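Local coordinates for manganese-binding protein (Chlamydia trachomatis, PDB 6NSI), which binds iron, manganese and nickel ions, preferring ferrous iron, and delivers them to the membrane permease of an ABC transporter for import into the cytoplasm, at residues 31-43 / 60-72. Numbering follows the deposited sequence.
Sequences GAIDPHSYEMVKG and GLEHSASLRKHLE. With FE (Fe (III) ion), chain B.
S64 is the N-cap of helix 65-71 in this metal-binding protein, probably of the solute-binding protein 9 family, where the loop from strand 24-27 to helix 44-50 meets that helix's start. Its small hydroxyl serves both segments: OG donates to Y38 O at 2.6 Å, in the carbonyl plane, and accepts from L67 N. E39, its chain bent at chi2 (-91°), serves the amides of A65 and S66: OE1 through a water to A65 N, OE2 directly, in a bent 3.3 Å bond from S66 N on the syn side, 30° out of the carboxylate plane. S66 OG takes a weak bond from M40 N and shares a water with M40 O.

Nearer the iron, H36 binds Fe(III) through NE2 at 2.1 Å, alongside H102, H168 and D260. ND1 donates to a water held by G60 O; tied at both nitrogens, the ring would be limited in rotation. L61 CD1 lies 3.6 Å above one face. Another water joins H36 O to S64 N, and one more donates to both P35 O and L61 O, two acceptors.

At the far end, H70 ND1 donates to S66 O and NE2 bonds E45. M40, bent at chi3, covers one ring face with SD and CE, CE 3.3 Å from the H70 ring centroid, almost on the normal.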
# COMPACT_ATOMS: atom_id res chain seq x y z
N GLY A 31 3.96 -11.92 -6.09
CA GLY A 31 5.31 -11.93 -6.61
C GLY A 31 5.79 -10.57 -7.08
O GLY A 31 5.39 -9.52 -6.59
N ALA A 32 6.64 -10.61 -8.09
CA ALA A 32 7.31 -9.42 -8.58
C ALA A 32 6.50 -8.66 -9.64
O ALA A 32 7.10 -7.92 -10.43
CB ALA A 32 8.68 -9.79 -9.15
N ILE A 33 5.18 -8.81 -9.68
CA ILE A 33 4.40 -8.25 -10.78
C ILE A 33 3.70 -6.97 -10.33
O ILE A 33 3.22 -6.85 -9.20
CB ILE A 33 3.40 -9.25 -11.39
CG1 ILE A 33 4.11 -10.55 -11.79
CG2 ILE A 33 2.70 -8.62 -12.62
CD1 ILE A 33 4.00 -11.69 -10.86
N ASP A 34 3.68 -5.99 -11.24
CA ASP A 34 2.98 -4.72 -11.08
C ASP A 34 1.47 -4.94 -11.04
O ASP A 34 0.88 -5.28 -12.07
CB ASP A 34 3.35 -3.78 -12.22
CG ASP A 34 2.45 -2.56 -12.28
OD1 ASP A 34 2.10 -2.06 -11.19
OD2 ASP A 34 2.12 -2.09 -13.40
N PRO A 35 0.81 -4.73 -9.90
CA PRO A 35 -0.64 -4.93 -9.86
C PRO A 35 -1.40 -3.91 -10.68
O PRO A 35 -2.48 -4.23 -11.18
CB PRO A 35 -0.97 -4.79 -8.36
CG PRO A 35 0.10 -3.83 -7.85
CD PRO A 35 1.34 -4.15 -8.65
N HIS A 36 -0.86 -2.70 -10.82
CA HIS A 36 -1.57 -1.63 -11.54
C HIS A 36 -1.94 -2.06 -12.95
O HIS A 36 -3.02 -1.71 -13.45
CB HIS A 36 -0.69 -0.38 -11.62
CG HIS A 36 -0.40 0.25 -10.30
ND1 HIS A 36 -1.23 1.19 -9.73
CD2 HIS A 36 0.64 0.10 -9.45
CE1 HIS A 36 -0.72 1.59 -8.57
NE2 HIS A 36 0.41 0.94 -8.38
N SER A 37 -1.05 -2.79 -13.62
CA SER A 37 -1.24 -3.14 -15.02
C SER A 37 -1.45 -4.63 -15.21
O SER A 37 -1.26 -5.14 -16.33
CB SER A 37 -0.04 -2.66 -15.84
OG SER A 37 1.11 -3.39 -15.48
N TYR A 38 -1.82 -5.34 -14.15
CA TYR A 38 -2.03 -6.77 -14.25
C TYR A 38 -3.13 -7.06 -15.25
O TYR A 38 -4.21 -6.47 -15.20
CB TYR A 38 -2.40 -7.35 -12.89
CG TYR A 38 -2.51 -8.86 -12.89
CD1 TYR A 38 -1.38 -9.66 -12.85
CD2 TYR A 38 -3.75 -9.49 -12.94
CE1 TYR A 38 -1.47 -11.03 -12.83
CE2 TYR A 38 -3.85 -10.86 -12.93
CZ TYR A 38 -2.71 -11.63 -12.88
OH TYR A 38 -2.80 -13.00 -12.87
N GLU A 39 -2.84 -7.95 -16.18
CA GLU A 39 -3.85 -8.47 -17.09
C GLU A 39 -4.08 -9.93 -16.72
O GLU A 39 -3.14 -10.64 -16.38
CB GLU A 39 -3.44 -8.32 -18.56
CG GLU A 39 -3.16 -6.87 -18.99
CD GLU A 39 -4.40 -6.14 -19.56
OE1 GLU A 39 -4.27 -4.96 -19.97
OE2 GLU A 39 -5.50 -6.75 -19.60
N MET A 40 -5.34 -10.35 -16.76
CA MET A 40 -5.64 -11.71 -16.34
C MET A 40 -4.90 -12.72 -17.21
O MET A 40 -4.78 -12.53 -18.43
CB MET A 40 -7.14 -11.97 -16.37
CG MET A 40 -7.88 -11.22 -15.27
SD MET A 40 -9.62 -11.02 -15.66
CE MET A 40 -10.11 -12.75 -15.69
N VAL A 41 -4.38 -13.75 -16.57
CA VAL A 41 -3.74 -14.86 -17.25
C VAL A 41 -4.74 -16.01 -17.33
O VAL A 41 -5.78 -16.00 -16.67
CB VAL A 41 -2.43 -15.29 -16.54
CG1 VAL A 41 -1.44 -14.11 -16.48
CG2 VAL A 41 -2.73 -15.81 -15.14
N LYS A 42 -4.43 -17.00 -18.16
CA LYS A 42 -5.31 -18.16 -18.26
C LYS A 42 -5.47 -18.83 -16.90
O LYS A 42 -4.50 -19.00 -16.15
CB LYS A 42 -4.75 -19.16 -19.29
CG LYS A 42 -5.71 -20.29 -19.62
CD LYS A 42 -5.01 -21.41 -20.38
CE LYS A 42 -5.99 -22.28 -21.15
NZ LYS A 42 -5.33 -22.94 -22.32
N GLY A 43 -6.71 -19.19 -16.58
CA GLY A 43 -7.04 -19.73 -15.29
C GLY A 43 -7.60 -18.71 -14.32
O GLY A 43 -8.31 -19.10 -13.39
N GLY A 60 -9.09 2.34 -8.44
CA GLY A 60 -8.37 2.22 -9.69
C GLY A 60 -7.24 1.21 -9.72
O GLY A 60 -6.51 1.16 -10.72
N LEU A 61 -7.05 0.40 -8.68
CA LEU A 61 -5.91 -0.52 -8.67
C LEU A 61 -6.11 -1.66 -9.67
O LEU A 61 -5.14 -2.15 -10.26
CB LEU A 61 -5.69 -1.08 -7.27
CG LEU A 61 -4.39 -1.88 -7.17
CD1 LEU A 61 -3.17 -0.98 -7.46
CD2 LEU A 61 -4.30 -2.52 -5.78
N GLU A 62 -7.35 -2.12 -9.82
CA GLU A 62 -7.69 -3.18 -10.77
C GLU A 62 -8.19 -2.58 -12.09
O GLU A 62 -9.27 -2.91 -12.56
CB GLU A 62 -8.73 -4.11 -10.15
CG GLU A 62 -8.25 -4.86 -8.89
CD GLU A 62 -8.59 -4.13 -7.57
OE1 GLU A 62 -9.41 -3.18 -7.58
OE2 GLU A 62 -8.03 -4.51 -6.52
N HIS A 63 -7.42 -1.67 -12.69
CA HIS A 63 -7.93 -0.82 -13.77
C HIS A 63 -7.61 -1.35 -15.17
O HIS A 63 -8.00 -0.71 -16.15
CB HIS A 63 -7.39 0.61 -13.62
CG HIS A 63 -6.07 0.84 -14.28
ND1 HIS A 63 -5.95 1.14 -15.62
CD2 HIS A 63 -4.81 0.82 -13.79
CE1 HIS A 63 -4.67 1.29 -15.93
NE2 HIS A 63 -3.96 1.10 -14.83
N SER A 64 -6.92 -2.47 -15.28
CA SER A 64 -6.67 -3.07 -16.59
C SER A 64 -7.97 -3.51 -17.24
O SER A 64 -8.94 -3.88 -16.57
CB SER A 64 -5.72 -4.25 -16.45
OG SER A 64 -6.43 -5.44 -16.17
N ALA A 65 -7.98 -3.47 -18.58
CA ALA A 65 -9.17 -3.85 -19.34
C ALA A 65 -9.59 -5.28 -19.05
O ALA A 65 -10.78 -5.59 -19.09
CB ALA A 65 -8.91 -3.67 -20.84
N SER A 66 -8.62 -6.16 -18.78
CA SER A 66 -8.92 -7.54 -18.40
C SER A 66 -9.77 -7.60 -17.13
O SER A 66 -10.83 -8.25 -17.10
CB SER A 66 -7.61 -8.29 -18.18
OG SER A 66 -7.80 -9.69 -18.25
N LEU A 67 -9.32 -6.94 -16.07
CA LEU A 67 -9.99 -7.02 -14.78
C LEU A 67 -11.32 -6.27 -14.80
O LEU A 67 -12.30 -6.72 -14.19
CB LEU A 67 -9.08 -6.49 -13.67
CG LEU A 67 -7.73 -7.22 -13.47
CD1 LEU A 67 -6.75 -6.41 -12.62
CD2 LEU A 67 -7.94 -8.60 -12.85
N ARG A 68 -11.38 -5.13 -15.51
CA ARG A 68 -12.62 -4.37 -15.58
C ARG A 68 -13.75 -5.18 -16.21
O ARG A 68 -14.91 -5.08 -15.78
CB ARG A 68 -12.41 -3.07 -16.35
CG ARG A 68 -11.76 -1.97 -15.56
CD ARG A 68 -11.00 -1.05 -16.49
NE ARG A 68 -11.63 0.26 -16.64
CZ ARG A 68 -11.41 1.29 -15.83
NH1 ARG A 68 -10.56 1.16 -14.81
NH2 ARG A 68 -12.03 2.45 -16.03
N LYS A 69 -13.45 -6.00 -17.24
CA LYS A 69 -14.47 -6.85 -17.85
C LYS A 69 -15.11 -7.76 -16.81
O LYS A 69 -16.34 -7.92 -16.76
CB LYS A 69 -13.89 -7.73 -18.96
CG LYS A 69 -13.17 -7.02 -20.09
CD LYS A 69 -12.63 -8.01 -21.16
CE LYS A 69 -11.98 -9.27 -20.55
NZ LYS A 69 -10.56 -9.55 -20.98
N HIS A 70 -14.27 -8.38 -15.97
CA HIS A 70 -14.69 -9.43 -15.06
C HIS A 70 -15.16 -8.92 -13.71
O HIS A 70 -15.88 -9.65 -13.01
CB HIS A 70 -13.55 -10.43 -14.86
CG HIS A 70 -13.21 -11.21 -16.10
ND1 HIS A 70 -12.44 -10.69 -17.12
CD2 HIS A 70 -13.53 -12.47 -16.47
CE1 HIS A 70 -12.32 -11.60 -18.07
NE2 HIS A 70 -12.97 -12.69 -17.70
N LEU A 71 -14.78 -7.71 -13.31
CA LEU A 71 -15.07 -7.21 -11.98
C LEU A 71 -16.22 -6.21 -11.94
O LEU A 71 -16.99 -6.20 -10.98
CB LEU A 71 -13.83 -6.56 -11.37
CG LEU A 71 -12.60 -7.44 -11.12
CD1 LEU A 71 -11.47 -6.60 -10.48
CD2 LEU A 71 -12.96 -8.65 -10.28
N GLU A 72 -16.32 -5.35 -12.96
CA GLU A 72 -17.38 -4.36 -13.01
C GLU A 72 -18.73 -5.06 -13.21
O GLU A 72 -18.91 -5.79 -14.19
CB GLU A 72 -17.10 -3.34 -14.12
CG GLU A 72 -15.99 -2.33 -13.73
CD GLU A 72 -15.49 -1.44 -14.88
OE1 GLU A 72 -15.79 -1.73 -16.06
OE2 GLU A 72 -14.77 -0.45 -14.60
FE FE B . 1.72 1.43 -6.87
O HOH W 1 -4.71 -4.60 -9.66
O HOH W 2 -3.74 1.44 -10.85
O HOH W 3 -5.20 -3.46 -13.38
O HOH W 4 -5.82 -2.95 -20.31
O HOH W 5 -6.10 -10.78 -19.89